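Local atomic coordinates of uncharacterized protein PA0076 (Pseudomonas aeruginosa PAO1, PDB entry 2QNU), a protein that is of uncharacterised function but, as a TagF-family protein, is probably associated with the type VI secretion system of Pseudomonas aeruginosa. Residues G69-M77 and P88-A97; P146-I153 and Q167-D178. All coordinates share one frame; numbering follows the deposited sequence.

Interaction 1: residues G69-M77 and P88-A97; sequences GEAVTGVVM and PLTVACLLPA
Val76 CG2 lies 3.5 Å from Pro88 CB, the side chains side by side, pointing the same way; the Val76 and Thr90 side chains cross at an angle, CG2 3.5 Å from Thr90 OG1. Chi1 of 52° puts Val76 CG1 between the backbone N and the carbonyl carbon and turns CG2, anti to N, to the Pro88 and Thr90 side. Further along this face Val72 CG2 meets Ala92 CB at 3.9 Å. Between Val72 and Val76 comes Gly74, opposite Ala92, its CA 3.2 Å from Val91 O. On the other face Thr73 CG2 touches Leu95 CD1 at 3.9 Å, and the selenomethionine Met77 lies beside Leu89. Outside the regular pairing, Glu70 lays its CB and CG near Leu95 O and brings OE1 up to Leu94 CD2. The backbones form an antiparallel hairpin held by paired bonds from Met77-Leu89 to Ala71-Leu95. At the Ala71 end Leu95 N gives a 2.7 Å bond to Ala71 O, but the return bond from Ala71 N to Leu95 O is weak and bent (127°). Strand 58-62 flanks 71-77 and strand 4-7 flanks 89-95; helix 110-121 covers the Val75 and Val91 face, and helix 23-44 the opposite one, where Trp29 NE1 bonds Thr90 OG1.

Interaction 2: residues P146-I153 and Q167-D178; sequences PRIEQSLI and QRLAALAQHACD
Gln174 reaches out from its helix to the backbone of Ile148 and binds it at two points, where the contact is tightest. Its OE1 receives the Ile148 N-H at 2.7 Å, in the carbonyl plane and on a lone pair, whereas its NE2 gives only a weak 3.3 Å bond to Ile148 O. The Gln174 amide also packs against Arg147 CB. Arg147 then bends at chi2 and chi3 and crosses Gln174 obliquely, its guanidinium turned 83° from the amide with Gln174 CB over one face. At its edge the guanidinium grips Asp178 end-on: NH1 bonds OD1 at 2.9 Å and NH2 bonds OD2 at 3.0 Å, both from the syn side, with the two flat groups 34° apart. This two-pronged salt bridge ties the loop to Asp178. Arg147 NH2 also gives a weak bond to Gln150 OE1.

The packing is looser at the other end, among partly exposed residues. The CB of Ile148 is directed toward the helix; CG1 lies 3.6 Å from Gln174 OE1, but its apolar neighbour Ala170 CB is at 4.3 Å. Ile148 CD1 rests 3.8 Å from Gln167 CG, the two side chains crossing at about a right angle. Gln150 slides past Gln174 in the opposite direction, with Gln150 CD 3.8 Å from Gln174 NE2; its own NE2 bonds Ser160 OG, and an acetate ion lies nearby.

Backbone hydrogen bonds join Glu149 to Glu161 and Ser151 to Arg159, at and beside strand 158-160, whose Ser160 and Leu158 pack against Ala171 and His175. The helix's Arg168 forms a salt bridge with Asp109 of the second subunit, placing the contact beside the dimer interface.

How the interactions relate
Interactions 1 and 2 follow one another along the chain, with the helices 101-105, 110-121 and 129-137 between them. Their centres lie 21 Å apart; the nearest atoms are about 5 Å apart and do not touch. Interaction 1 is a buried hairpin only 6 Å from the centre of the chain, whereas interaction 2, 21 Å out, is partly buried and close to the second subunit. The sheet links them: strand 180-185, which follows the helix of interaction 2, pairs with 58-62, and that strand pairs with 71-77. The acetate near Gln150 probably came from the crystallisation liquor, though such ions often mark pockets.

Interaction 1: residues G69-M77 and P88-A97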
ATOM      1  N   GLY B  69     -16.026 -11.774  -8.667  1.00 47.25           N
ATOM      2  CA  GLY B  69     -15.857 -10.341  -8.874  1.00 47.04           C
ATOM      3  C   GLY B  69     -16.077  -9.486  -7.649  1.00 47.32           C
ATOM      4  O   GLY B  69     -15.874  -8.259  -7.674  1.00 48.28           O
ATOM      5  N   GLU B  70     -16.537 -10.103  -6.576  1.00 46.94           N
ATOM      6  CA  GLU B  70     -16.568  -9.405  -5.301  1.00 46.56           C
ATOM      7  C   GLU B  70     -15.233  -9.575  -4.570  1.00 44.67           C
ATOM      8  O   GLU B  70     -14.457 -10.549  -4.801  1.00 44.54           O
ATOM      9  CB  GLU B  70     -17.703  -9.918  -4.417  1.00 47.30           C
ATOM     10  CG  GLU B  70     -19.073  -9.315  -4.678  1.00 50.66           C
ATOM     11  CD  GLU B  70     -19.818 -10.007  -5.810  1.00 56.80           C
ATOM     12  OE1 GLU B  70     -19.817 -11.263  -5.816  1.00 59.63           O
ATOM     13  OE2 GLU B  70     -20.421  -9.298  -6.690  1.00 62.14           O
ATOM     14  N   ALA B  71     -14.970  -8.625  -3.680  1.00 41.72           N
ATOM     15  CA  ALA B  71     -13.929  -8.808  -2.725  1.00 40.29           C
ATOM     16  C   ALA B  71     -14.426  -9.810  -1.648  1.00 40.90           C
ATOM     17  O   ALA B  71     -15.657 -10.034  -1.452  1.00 39.77           O
ATOM     18  CB  ALA B  71     -13.529  -7.504  -2.111  1.00 39.75           C
ATOM     19  N   VAL B  72     -13.464 -10.386  -0.941  1.00 39.75           N
ATOM     20  CA  VAL B  72     -13.799 -11.335   0.082  1.00 40.33           C
ATOM     21  C   VAL B  72     -12.867 -11.184   1.280  1.00 39.65           C
ATOM     22  O   VAL B  72     -11.629 -10.951   1.160  1.00 39.42           O
ATOM     23  CB  VAL B  72     -14.012 -12.776  -0.527  1.00 40.04           C
ATOM     24  CG1 VAL B  72     -12.922 -13.159  -1.448  1.00 42.54           C
ATOM     25  CG2 VAL B  72     -14.273 -13.878   0.542  1.00 41.03           C
ATOM     26  N   THR B  73     -13.503 -11.253   2.443  1.00 38.31           N
ATOM     27  CA  THR B  73     -12.788 -11.252   3.711  1.00 37.71           C
ATOM     28  C   THR B  73     -13.332 -12.365   4.618  1.00 37.75           C
ATOM     29  O   THR B  73     -14.457 -12.816   4.449  1.00 36.58           O
ATOM     30  CB  THR B  73     -12.876  -9.912   4.401  1.00 38.53           C
ATOM     31  OG1 THR B  73     -11.963  -9.878   5.493  1.00 38.85           O
ATOM     32  CG2 THR B  73     -14.275  -9.622   4.896  1.00 38.31           C
ATOM     33  N   GLY B  74     -12.489 -12.837   5.533  1.00 36.73           N
ATOM     34  CA  GLY B  74     -12.897 -13.944   6.371  1.00 36.83           C
ATOM     35  C   GLY B  74     -11.789 -14.574   7.161  1.00 34.13           C
ATOM     36  O   GLY B  74     -10.753 -13.959   7.402  1.00 33.84           O
ATOM     37  N   VAL B  75     -12.067 -15.785   7.611  1.00 34.31           N
ATOM     38  CA  VAL B  75     -11.089 -16.584   8.336  1.00 34.38           C
ATOM     39  C   VAL B  75     -11.191 -18.027   7.863  1.00 33.54           C
ATOM     40  O   VAL B  75     -12.267 -18.506   7.604  1.00 32.71           O
ATOM     41  CB  VAL B  75     -11.259 -16.512   9.865  1.00 34.89           C
ATOM     42  CG1 VAL B  75     -10.088 -17.253  10.561  1.00 35.40           C
ATOM     43  CG2 VAL B  75     -11.338 -15.079  10.362  1.00 32.67           C
ATOM     44  N   VAL B  76     -10.056 -18.696   7.708  1.00 33.47           N
ATOM     45  CA  VAL B  76     -10.062 -20.105   7.313  1.00 34.39           C
ATOM     46  C   VAL B  76      -9.281 -20.891   8.358  1.00 34.02           C
ATOM     47  O   VAL B  76      -8.283 -20.405   8.889  1.00 33.36           O
ATOM     48  CB  VAL B  76      -9.451 -20.381   5.919  1.00 35.96           C
ATOM     49  CG1 VAL B  76      -8.056 -19.776   5.749  1.00 34.21           C
ATOM     50  CG2 VAL B  76      -9.372 -21.879   5.646  1.00 35.98           C
HETATM   51  N   MSE B  77      -9.791 -22.086   8.688  1.00 36.44           N
HETATM   52  CA  MSE B  77      -9.206 -22.981   9.706  1.00 37.84           C
HETATM   53  C   MSE B  77      -9.096 -24.414   9.226  1.00 35.63           C
HETATM   54  O   MSE B  77     -10.024 -24.904   8.655  1.00 33.73           O
HETATM   55  CB  MSE B  77     -10.153 -22.990  10.933  1.00 36.44           C
HETATM   56  CG  MSE B  77      -9.638 -23.891  12.085  1.00 40.94           C
HETATM   57 SE   MSE B  77     -11.009 -24.077  13.556  1.00 49.45          SE
HETATM   58  CE  MSE B  77     -12.152 -25.293  12.673  1.00 41.43           C
ATOM     59  N   PRO B  88     -10.289 -27.604   4.916  1.00 36.34           N
ATOM     60  CA  PRO B  88     -10.525 -26.433   5.763  1.00 35.55           C
ATOM     61  C   PRO B  88     -11.978 -26.012   5.877  1.00 33.54           C
ATOM     62  O   PRO B  88     -12.804 -26.374   5.076  1.00 31.56           O
ATOM     63  CB  PRO B  88      -9.720 -25.335   5.066  1.00 35.21           C
ATOM     64  CG  PRO B  88      -8.645 -26.022   4.427  1.00 36.61           C
ATOM     65  CD  PRO B  88      -9.237 -27.336   3.926  1.00 36.04           C
ATOM     66  N   LEU B  89     -12.257 -25.238   6.900  1.00 34.73           N
ATOM     67  CA  LEU B  89     -13.587 -24.612   7.070  1.00 34.67           C
ATOM     68  C   LEU B  89     -13.361 -23.116   6.998  1.00 34.31           C
ATOM     69  O   LEU B  89     -12.498 -22.552   7.671  1.00 34.77           O
ATOM     70  CB  LEU B  89     -14.161 -24.955   8.438  1.00 34.75           C
ATOM     71  CG  LEU B  89     -15.520 -24.320   8.849  1.00 34.01           C
ATOM     72  CD1 LEU B  89     -16.614 -24.804   7.949  1.00 34.02           C
ATOM     73  CD2 LEU B  89     -15.817 -24.742  10.248  1.00 36.41           C
ATOM     74  N   THR B  90     -14.155 -22.465   6.187  1.00 35.12           N
ATOM     75  CA  THR B  90     -13.993 -21.055   5.974  1.00 35.34           C
ATOM     76  C   THR B  90     -15.285 -20.382   6.305  1.00 34.03           C
ATOM     77  O   THR B  90     -16.307 -20.863   5.901  1.00 33.55           O
ATOM     78  CB  THR B  90     -13.656 -20.778   4.453  1.00 35.25           C
ATOM     79  OG1 THR B  90     -12.537 -21.558   4.082  1.00 39.60           O
ATOM     80  CG2 THR B  90     -13.340 -19.322   4.212  1.00 36.20           C
ATOM     81  N   VAL B  91     -15.205 -19.280   7.037  1.00 35.21           N
ATOM     82  CA  VAL B  91     -16.295 -18.296   7.111  1.00 35.97           C
ATOM     83  C   VAL B  91     -15.856 -17.054   6.290  1.00 36.44           C
ATOM     84  O   VAL B  91     -14.747 -16.513   6.486  1.00 35.02           O
ATOM     85  CB  VAL B  91     -16.561 -17.918   8.557  1.00 37.78           C
ATOM     86  CG1 VAL B  91     -17.565 -16.741   8.675  1.00 37.96           C
ATOM     87  CG2 VAL B  91     -17.030 -19.168   9.331  1.00 38.28           C
ATOM     88  N   ALA B  92     -16.725 -16.640   5.367  1.00 35.88           N
ATOM     89  CA  ALA B  92     -16.406 -15.578   4.384  1.00 36.01           C
ATOM     90  C   ALA B  92     -17.546 -14.582   4.227  1.00 36.73           C
ATOM     91  O   ALA B  92     -18.712 -14.959   4.168  1.00 34.33           O
ATOM     92  CB  ALA B  92     -16.115 -16.188   3.056  1.00 36.19           C
ATOM     93  N   CYS B  93     -17.176 -13.308   4.190  1.00 39.05           N
ATOM     94  CA  CYS B  93     -18.095 -12.254   3.807  1.00 40.69           C
ATOM     95  C   CYS B  93     -17.692 -11.653   2.449  1.00 39.92           C
ATOM     96  O   CYS B  93     -16.593 -11.137   2.271  1.00 40.34           O
ATOM     97  CB  CYS B  93     -18.079 -11.189   4.875  1.00 40.25           C
ATOM     98  SG  CYS B  93     -19.160  -9.912   4.481  1.00 44.15           S
ATOM     99  N   LEU B  94     -18.605 -11.709   1.499  1.00 40.66           N
ATOM    100  CA  LEU B  94     -18.397 -11.121   0.190  1.00 41.88           C
ATOM    101  C   LEU B  94     -18.694  -9.617   0.196  1.00 41.84           C
ATOM    102  O   LEU B  94     -19.704  -9.232   0.623  1.00 39.83           O
ATOM    103  CB  LEU B  94     -19.310 -11.807  -0.795  1.00 42.07           C
ATOM    104  CG  LEU B  94     -18.621 -12.791  -1.730  1.00 45.08           C
ATOM    105  CD1 LEU B  94     -18.520 -14.131  -1.089  1.00 47.97           C
ATOM    106  CD2 LEU B  94     -19.421 -12.854  -3.064  1.00 43.59           C
ATOM    107  N   LEU B  95     -17.781  -8.787  -0.256  1.00 42.61           N
ATOM    108  CA  LEU B  95     -17.979  -7.347  -0.207  1.00 43.74           C
ATOM    109  C   LEU B  95     -18.089  -6.770  -1.635  1.00 44.05           C
ATOM    110  O   LEU B  95     -17.659  -7.417  -2.624  1.00 44.52           O
ATOM    111  CB  LEU B  95     -16.806  -6.682   0.498  1.00 44.09           C
ATOM    112  CG  LEU B  95     -16.546  -7.090   1.948  1.00 47.16           C
ATOM    113  CD1 LEU B  95     -15.073  -6.926   2.246  1.00 48.27           C
ATOM    114  CD2 LEU B  95     -17.433  -6.247   2.885  1.00 49.48           C
ATOM    115  N   PRO B  96     -18.657  -5.558  -1.757  1.00 44.89           N
ATOM    116  CA  PRO B  96     -18.645  -4.878  -3.065  1.00 45.20           C
ATOM    117  C   PRO B  96     -17.239  -4.771  -3.640  1.00 45.88           C
ATOM    118  O   PRO B  96     -16.263  -4.569  -2.885  1.00 46.53           O
ATOM    119  CB  PRO B  96     -19.178  -3.492  -2.727  1.00 44.91           C
ATOM    120  CG  PRO B  96     -20.100  -3.750  -1.585  1.00 45.37           C
ATOM    121  CD  PRO B  96     -19.380  -4.756  -0.754  1.00 44.70           C
ATOM    122  N   ALA B  97     -17.128  -4.895  -4.953  1.00 45.99           N
ATOM    123  CA  ALA B  97     -15.835  -4.773  -5.592  1.00 47.45           C
ATOM    124  C   ALA B  97     -15.158  -3.418  -5.293  1.00 47.89           C
ATOM    125  O   ALA B  97     -13.949  -3.283  -5.479  1.00 48.78           O
ATOM    126  CB  ALA B  97     -15.964  -4.991  -7.095  1.00 47.63           C
TER

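Interaction 2: residues P146-I153 and Q167-D178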
ATOM      1  N   PRO B 146     -15.741   0.991   1.442  1.00 53.03           N
ATOM      2  CA  PRO B 146     -15.996   2.262   0.687  1.00 51.96           C
ATOM      3  C   PRO B 146     -14.721   3.073   0.422  1.00 51.15           C
ATOM      4  O   PRO B 146     -14.364   3.977   1.192  1.00 49.58           O
ATOM      5  CB  PRO B 146     -16.934   3.041   1.617  1.00 52.37           C
ATOM      6  CG  PRO B 146     -16.435   2.631   3.045  1.00 54.12           C
ATOM      7  CD  PRO B 146     -15.776   1.193   2.907  1.00 52.56           C
ATOM      8  N   ARG B 147     -14.021   2.736  -0.653  1.00 51.20           N
ATOM      9  CA  ARG B 147     -12.647   3.270  -0.825  1.00 51.21           C
ATOM     10  C   ARG B 147     -12.641   4.761  -1.262  1.00 51.32           C
ATOM     11  O   ARG B 147     -13.572   5.233  -1.941  1.00 51.69           O
ATOM     12  CB  ARG B 147     -11.762   2.420  -1.760  1.00 51.27           C
ATOM     13  CG  ARG B 147     -12.460   1.584  -2.800  1.00 50.99           C
ATOM     14  CD  ARG B 147     -11.749   1.515  -4.121  1.00 52.73           C
ATOM     15  NE  ARG B 147     -10.293   1.741  -4.108  1.00 53.04           N
ATOM     16  CZ  ARG B 147      -9.362   0.817  -4.381  1.00 55.49           C
ATOM     17  NH1 ARG B 147      -9.690  -0.449  -4.654  1.00 56.63           N
ATOM     18  NH2 ARG B 147      -8.071   1.155  -4.382  1.00 55.83           N
ATOM     19  N   ILE B 148     -11.603   5.485  -0.821  1.00 50.17           N
ATOM     20  CA  ILE B 148     -11.379   6.845  -1.218  1.00 49.15           C
ATOM     21  C   ILE B 148     -11.573   6.824  -2.691  1.00 48.64           C
ATOM     22  O   ILE B 148     -11.086   5.934  -3.367  1.00 47.66           O
ATOM     23  CB  ILE B 148      -9.955   7.336  -0.908  1.00 48.49           C
ATOM     24  CG1 ILE B 148      -9.673   7.290   0.598  1.00 47.51           C
ATOM     25  CG2 ILE B 148      -9.752   8.748  -1.405  1.00 47.35           C
ATOM     26  CD1 ILE B 148     -10.402   8.373   1.474  1.00 46.11           C
ATOM     27  N   GLU B 149     -12.328   7.789  -3.172  1.00 48.77           N
ATOM     28  CA  GLU B 149     -12.566   7.984  -4.587  1.00 49.89           C
ATOM     29  C   GLU B 149     -11.257   8.132  -5.376  1.00 49.40           C
ATOM     30  O   GLU B 149     -10.366   8.848  -4.964  1.00 47.29           O
ATOM     31  CB  GLU B 149     -13.447   9.229  -4.781  1.00 49.10           C
ATOM     32  CG  GLU B 149     -13.748   9.557  -6.238  1.00 50.28           C
ATOM     33  CD  GLU B 149     -14.335  10.958  -6.437  1.00 50.72           C
ATOM     34  OE1 GLU B 149     -15.127  11.396  -5.578  1.00 49.49           O
ATOM     35  OE2 GLU B 149     -14.007  11.610  -7.465  1.00 53.93           O
ATOM     36  N   GLN B 150     -11.177   7.412  -6.492  1.00 51.17           N
ATOM     37  CA  GLN B 150     -10.004   7.368  -7.365  1.00 52.81           C
ATOM     38  C   GLN B 150     -10.423   7.241  -8.836  1.00 53.61           C
ATOM     39  O   GLN B 150     -11.511   6.776  -9.135  1.00 54.53           O
ATOM     40  CB  GLN B 150      -9.121   6.183  -7.021  1.00 53.03           C
ATOM     41  CG  GLN B 150      -8.599   6.138  -5.566  1.00 54.05           C
ATOM     42  CD  GLN B 150      -7.728   4.932  -5.316  1.00 54.66           C
ATOM     43  OE1 GLN B 150      -8.132   3.803  -5.606  1.00 58.38           O
ATOM     44  NE2 GLN B 150      -6.533   5.154  -4.772  1.00 55.68           N
ATOM     45  N   SER B 151      -9.556   7.673  -9.747  1.00 54.65           N
ATOM     46  CA  SER B 151      -9.777   7.529 -11.202  1.00 54.95           C
ATOM     47  C   SER B 151      -8.428   7.252 -11.917  1.00 55.69           C
ATOM     48  O   SER B 151      -7.536   6.640 -11.322  1.00 55.84           O
ATOM     49  CB  SER B 151     -10.546   8.743 -11.761  1.00 54.87           C
ATOM     50  OG  SER B 151     -10.002   9.968 -11.305  1.00 54.42           O
ATOM     51  N   LEU B 152      -8.307   7.631 -13.188  1.00 56.35           N
ATOM     52  CA  LEU B 152      -7.074   7.443 -13.972  1.00 56.56           C
ATOM     53  C   LEU B 152      -6.798   8.624 -14.893  1.00 56.41           C
ATOM     54  O   LEU B 152      -7.658   9.480 -15.085  1.00 57.33           O
ATOM     55  CB  LEU B 152      -7.140   6.149 -14.815  1.00 56.54           C
ATOM     56  CG  LEU B 152      -6.399   4.948 -14.238  1.00 56.53           C
ATOM     57  CD1 LEU B 152      -7.216   4.191 -13.170  1.00 57.04           C
ATOM     58  CD2 LEU B 152      -5.966   4.002 -15.350  1.00 57.17           C
ATOM     59  N   ILE B 153      -5.578   8.674 -15.423  1.00 56.73           N
ATOM     60  CA  ILE B 153      -5.277   9.415 -16.653  1.00 57.10           C
ATOM     61  C   ILE B 153      -4.359   8.571 -17.563  1.00 57.61           C
ATOM     62  O   ILE B 153      -4.306   7.329 -17.458  1.00 58.87           O
ATOM     63  CB  ILE B 153      -4.631  10.813 -16.416  1.00 57.16           C
ATOM     64  CG1 ILE B 153      -5.588  11.815 -15.729  1.00 57.36           C
ATOM     65  CG2 ILE B 153      -4.280  11.430 -17.766  1.00 56.50           C
ATOM     66  CD1 ILE B 153      -5.769  11.663 -14.234  1.00 57.66           C
ATOM     67  N   GLN B 167      -6.786  10.778   4.794  1.00 36.47           N
ATOM     68  CA  GLN B 167      -7.351  10.294   3.543  1.00 35.68           C
ATOM     69  C   GLN B 167      -6.219   9.762   2.680  1.00 34.59           C
ATOM     70  O   GLN B 167      -6.372   8.763   2.001  1.00 34.07           O
ATOM     71  CB  GLN B 167      -8.046  11.443   2.812  1.00 35.73           C
ATOM     72  CG  GLN B 167      -9.519  11.647   3.202  1.00 36.30           C
ATOM     73  CD  GLN B 167     -10.146  12.653   2.317  1.00 39.94           C
ATOM     74  OE1 GLN B 167      -9.595  13.727   2.147  1.00 46.22           O
ATOM     75  NE2 GLN B 167     -11.282  12.304   1.685  1.00 46.09           N
ATOM     76  N   ARG B 168      -5.079  10.428   2.724  1.00 34.04           N
ATOM     77  CA  ARG B 168      -3.909   9.917   1.951  1.00 33.20           C
ATOM     78  C   ARG B 168      -3.420   8.580   2.505  1.00 33.85           C
ATOM     79  O   ARG B 168      -3.017   7.669   1.751  1.00 32.51           O
ATOM     80  CB  ARG B 168      -2.757  10.933   1.863  1.00 32.74           C
ATOM     81  CG  ARG B 168      -3.073  12.171   0.992  1.00 33.21           C
ATOM     82  CD  ARG B 168      -1.908  13.030   0.731  1.00 33.04           C
ATOM     83  NE  ARG B 168      -1.208  13.530   1.909  1.00 33.59           N
ATOM     84  CZ  ARG B 168      -1.541  14.632   2.594  1.00 34.28           C
ATOM     85  NH1 ARG B 168      -2.564  15.383   2.225  1.00 26.91           N
ATOM     86  NH2 ARG B 168      -0.812  15.002   3.639  1.00 35.69           N
ATOM     87  N   LEU B 169      -3.440   8.440   3.830  1.00 34.29           N
ATOM     88  CA  LEU B 169      -3.047   7.169   4.430  1.00 34.25           C
ATOM     89  C   LEU B 169      -4.019   6.073   4.041  1.00 33.37           C
ATOM     90  O   LEU B 169      -3.607   4.973   3.659  1.00 32.81           O
ATOM     91  CB  LEU B 169      -2.921   7.294   5.974  1.00 35.41           C
ATOM     92  CG  LEU B 169      -2.204   6.109   6.661  1.00 35.37           C
ATOM     93  CD1 LEU B 169      -0.698   6.067   6.456  1.00 35.62           C
ATOM     94  CD2 LEU B 169      -2.512   6.157   8.111  1.00 37.51           C
ATOM     95  N   ALA B 170      -5.312   6.342   4.159  1.00 32.45           N
ATOM     96  CA  ALA B 170      -6.274   5.354   3.744  1.00 32.44           C
ATOM     97  C   ALA B 170      -6.144   5.031   2.266  1.00 33.04           C
ATOM     98  O   ALA B 170      -6.364   3.898   1.893  1.00 33.52           O
ATOM     99  CB  ALA B 170      -7.720   5.785   4.063  1.00 33.01           C
ATOM    100  N   ALA B 171      -5.854   6.022   1.413  1.00 32.64           N
ATOM    101  CA  ALA B 171      -5.693   5.750  -0.033  1.00 33.02           C
ATOM    102  C   ALA B 171      -4.542   4.801  -0.315  1.00 32.08           C
ATOM    103  O   ALA B 171      -4.627   3.869  -1.125  1.00 32.35           O
ATOM    104  CB  ALA B 171      -5.509   7.074  -0.787  1.00 32.79           C
ATOM    105  N   LEU B 172      -3.430   5.055   0.346  1.00 33.11           N
ATOM    106  CA  LEU B 172      -2.239   4.238   0.142  1.00 33.08           C
ATOM    107  C   LEU B 172      -2.488   2.812   0.576  1.00 32.79           C
ATOM    108  O   LEU B 172      -2.160   1.870  -0.137  1.00 30.32           O
ATOM    109  CB  LEU B 172      -1.048   4.847   0.857  1.00 32.87           C
ATOM    110  CG  LEU B 172      -0.155   5.733   0.001  1.00 35.30           C
ATOM    111  CD1 LEU B 172      -0.969   6.938  -0.455  1.00 40.63           C
ATOM    112  CD2 LEU B 172       0.949   6.199   0.807  1.00 36.72           C
ATOM    113  N   ALA B 173      -3.061   2.632   1.770  1.00 34.02           N
ATOM    114  CA  ALA B 173      -3.401   1.279   2.250  1.00 36.09           C
ATOM    115  C   ALA B 173      -4.382   0.492   1.324  1.00 37.18           C
ATOM    116  O   ALA B 173      -4.147  -0.672   1.071  1.00 39.25           O
ATOM    117  CB  ALA B 173      -3.967   1.375   3.694  1.00 35.94           C
ATOM    118  N   GLN B 174      -5.433   1.122   0.793  1.00 38.11           N
ATOM    119  CA  GLN B 174      -6.322   0.454  -0.195  1.00 38.62           C
ATOM    120  C   GLN B 174      -5.577   0.024  -1.399  1.00 37.71           C
ATOM    121  O   GLN B 174      -5.831  -1.062  -1.890  1.00 39.10           O
ATOM    122  CB  GLN B 174      -7.483   1.318  -0.743  1.00 40.07           C
ATOM    123  CG  GLN B 174      -7.786   2.582  -0.000  1.00 43.60           C
ATOM    124  CD  GLN B 174      -8.985   3.440  -0.532  1.00 43.44           C
ATOM    125  OE1 GLN B 174      -9.884   3.726   0.261  1.00 51.10           O
ATOM    126  NE2 GLN B 174      -8.966   3.896  -1.833  1.00 43.92           N
ATOM    127  N   HIS B 175      -4.698   0.887  -1.928  1.00 36.93           N
ATOM    128  CA  HIS B 175      -3.917   0.553  -3.098  1.00 35.26           C
ATOM    129  C   HIS B 175      -3.082  -0.711  -2.867  1.00 35.20           C
ATOM    130  O   HIS B 175      -2.927  -1.547  -3.794  1.00 34.61           O
ATOM    131  CB  HIS B 175      -3.021   1.728  -3.582  1.00 35.62           C
ATOM    132  CG  HIS B 175      -2.302   1.413  -4.856  1.00 36.88           C
ATOM    133  ND1 HIS B 175      -1.014   0.893  -4.872  1.00 38.61           N
ATOM    134  CD2 HIS B 175      -2.717   1.431  -6.140  1.00 39.41           C
ATOM    135  CE1 HIS B 175      -0.671   0.617  -6.122  1.00 38.01           C
ATOM    136  NE2 HIS B 175      -1.676   0.954  -6.908  1.00 42.09           N
ATOM    137  N   ALA B 176      -2.500  -0.886  -1.671  1.00 34.46           N
ATOM    138  CA  ALA B 176      -1.700  -2.079  -1.466  1.00 34.28           C
ATOM    139  C   ALA B 176      -2.514  -3.364  -1.553  1.00 34.47           C
ATOM    140  O   ALA B 176      -1.947  -4.487  -1.771  1.00 35.83           O
ATOM    141  CB  ALA B 176      -0.890  -1.998  -0.149  1.00 35.51           C
ATOM    142  N   CYS B 177      -3.816  -3.262  -1.387  1.00 32.22           N
ATOM    143  CA  CYS B 177      -4.709  -4.410  -1.506  1.00 34.64           C
ATOM    144  C   CYS B 177      -5.148  -4.839  -2.901  1.00 36.22           C
ATOM    145  O   CYS B 177      -5.574  -5.987  -3.102  1.00 37.81           O
ATOM    146  CB  CYS B 177      -5.989  -4.182  -0.660  1.00 34.35           C
ATOM    147  SG  CYS B 177      -5.562  -4.076   1.094  1.00 38.29           S
ATOM    148  N   ASP B 178      -5.039  -3.955  -3.872  1.00 37.87           N
ATOM    149  CA  ASP B 178      -5.525  -4.227  -5.196  1.00 37.99           C
ATOM    150  C   ASP B 178      -4.733  -5.324  -5.848  1.00 38.38           C
ATOM    151  O   ASP B 178      -3.483  -5.363  -5.756  1.00 38.22           O
ATOM    152  CB  ASP B 178      -5.467  -2.965  -6.023  1.00 39.93           C
ATOM    153  CG  ASP B 178      -6.415  -1.879  -5.487  1.00 43.88           C
ATOM    154  OD1 ASP B 178      -7.419  -2.199  -4.804  1.00 50.01           O
ATOM    155  OD2 ASP B 178      -6.156  -0.705  -5.732  1.00 49.89           O
TER